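Local atomic coordinates of aldehyde dehydrogenase 12 (Zea mays, PDB entry 6D97), a protein that catalyses the NAD+-dependent oxidation of L-glutamate gamma-semialdehyde to glutamate, the last step of proline catabolism in plants. Residues A43-F48 with K226-M231. Numbering follows the deposited sequence.
Sequences AEVQNF and KVSIVM
Val45 sets one methyl against Ser228 and the other against Ile229. The apolar contact falls mainly on Ile229. Val45 CG2 lies 3.6 Å from Ile229 CB and 3.7 Å from Ile229 CG1, and the two side chains cross at about a right angle. Ile229 CG1 stands anti to the backbone N (chi1 -166°) and the chain runs on extended (chi2 163°), which carries CD1 along the strand to Ala43. There Ile229 CD1 meets Ala43 CB at 3.9 Å.

The other branch of Val45 touches a polar group. Val45 CG1 sits 3.6 Å from Ser228 OG, a van der Waals contact. The hydroxyl has its hydrogen-bond partner in Asn252 OD1, and no hydrogen bond joins the two segments. With both methyls gone, as in an alanine at this position, a gap would probably open beside Ile229 and one flank of the Ser228 hydroxyl would lose its cover.

Strand 43-49 pairs in parallel with strand 70-74, whose Ile72 touches both Val45 and Ile229. Val137 of helix 124-137 also packs on Ile229. The contact thus joins the N-terminal mixed sheet to the helix that follows strand 218-223 of the Rossmann-type NAD-binding sheet, with the side chain of Ser228 about 8 Å from the bound NAD.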
# COMPACT_ATOMS: atom_id res chain seq x y z
N ALA A 43 -45.86 -9.31 14.29
CA ALA A 43 -44.57 -9.28 14.96
C ALA A 43 -44.31 -7.88 15.50
O ALA A 43 -44.94 -6.90 15.08
CB ALA A 43 -43.44 -9.68 14.00
N GLU A 44 -43.37 -7.78 16.43
CA GLU A 44 -42.96 -6.49 16.96
C GLU A 44 -41.46 -6.30 16.79
O GLU A 44 -40.69 -7.27 16.80
CB GLU A 44 -43.35 -6.33 18.44
CG GLU A 44 -42.76 -7.35 19.40
CD GLU A 44 -43.01 -6.97 20.85
OE1 GLU A 44 -42.04 -6.59 21.55
OE2 GLU A 44 -44.18 -7.05 21.29
N VAL A 45 -41.07 -5.05 16.61
CA VAL A 45 -39.67 -4.65 16.48
C VAL A 45 -39.33 -3.74 17.65
O VAL A 45 -40.03 -2.75 17.89
CB VAL A 45 -39.40 -3.95 15.14
CG1 VAL A 45 -37.92 -3.57 15.03
CG2 VAL A 45 -39.83 -4.83 14.00
N GLN A 46 -38.26 -4.07 18.36
CA GLN A 46 -37.87 -3.32 19.54
C GLN A 46 -36.59 -2.54 19.28
O GLN A 46 -35.86 -2.79 18.31
CB GLN A 46 -37.68 -4.26 20.74
CG GLN A 46 -38.92 -5.04 21.11
CD GLN A 46 -38.69 -5.98 22.27
OE1 GLN A 46 -38.31 -7.14 22.09
NE2 GLN A 46 -38.90 -5.48 23.49
N ASN A 47 -36.33 -1.60 20.17
CA ASN A 47 -35.06 -0.91 20.20
C ASN A 47 -34.08 -1.66 21.10
O ASN A 47 -34.47 -2.47 21.94
CB ASN A 47 -35.23 0.53 20.70
CG ASN A 47 -36.35 1.26 19.98
OD1 ASN A 47 -36.22 1.64 18.82
ND2 ASN A 47 -37.47 1.45 20.68
N PHE A 48 -32.80 -1.38 20.91
CA PHE A 48 -31.75 -1.87 21.79
C PHE A 48 -30.91 -0.68 22.22
O PHE A 48 -30.33 0.01 21.38
CB PHE A 48 -30.88 -2.91 21.09
CG PHE A 48 -29.97 -3.67 22.02
CD1 PHE A 48 -30.45 -4.75 22.73
CD2 PHE A 48 -28.65 -3.31 22.16
CE1 PHE A 48 -29.62 -5.46 23.58
CE2 PHE A 48 -27.81 -4.01 23.01
CZ PHE A 48 -28.30 -5.08 23.72
N LYS A 226 -40.06 0.60 8.16
CA LYS A 226 -40.77 -0.35 7.32
C LYS A 226 -40.07 -1.70 7.28
O LYS A 226 -40.73 -2.74 7.14
CB LYS A 226 -40.93 0.20 5.90
CG LYS A 226 -42.00 1.27 5.75
CD LYS A 226 -42.21 1.63 4.29
CE LYS A 226 -42.01 3.11 4.04
NZ LYS A 226 -40.60 3.54 4.29
N VAL A 227 -38.74 -1.72 7.40
CA VAL A 227 -37.97 -2.94 7.21
C VAL A 227 -37.03 -3.24 8.36
O VAL A 227 -36.28 -4.22 8.29
CB VAL A 227 -37.17 -2.90 5.89
CG1 VAL A 227 -38.10 -2.61 4.72
CG2 VAL A 227 -36.08 -1.85 5.98
N SER A 228 -37.05 -2.45 9.44
CA SER A 228 -36.05 -2.58 10.50
C SER A 228 -36.14 -3.92 11.22
O SER A 228 -35.25 -4.22 12.03
CB SER A 228 -36.20 -1.45 11.51
OG SER A 228 -37.48 -1.45 12.12
N ILE A 229 -37.17 -4.72 10.95
CA ILE A 229 -37.28 -6.03 11.58
C ILE A 229 -36.10 -6.91 11.20
O ILE A 229 -35.65 -7.75 11.98
CB ILE A 229 -38.63 -6.70 11.22
CG1 ILE A 229 -38.90 -7.90 12.13
CG2 ILE A 229 -38.66 -7.13 9.75
CD1 ILE A 229 -40.35 -8.36 12.11
N VAL A 230 -35.55 -6.70 10.00
CA VAL A 230 -34.48 -7.55 9.50
C VAL A 230 -33.22 -7.35 10.33
O VAL A 230 -32.64 -8.30 10.87
CB VAL A 230 -34.21 -7.28 8.01
CG1 VAL A 230 -33.01 -8.08 7.54
CG2 VAL A 230 -35.45 -7.62 7.20
N MET A 231 -32.77 -6.09 10.45
CA MET A 231 -31.58 -5.82 11.25
C MET A 231 -31.81 -6.14 12.71
O MET A 231 -30.85 -6.47 13.42
CB MET A 231 -31.16 -4.36 11.09
CG MET A 231 -30.16 -4.14 9.98
SD MET A 231 -28.78 -5.31 9.98
CE MET A 231 -27.87 -4.75 11.42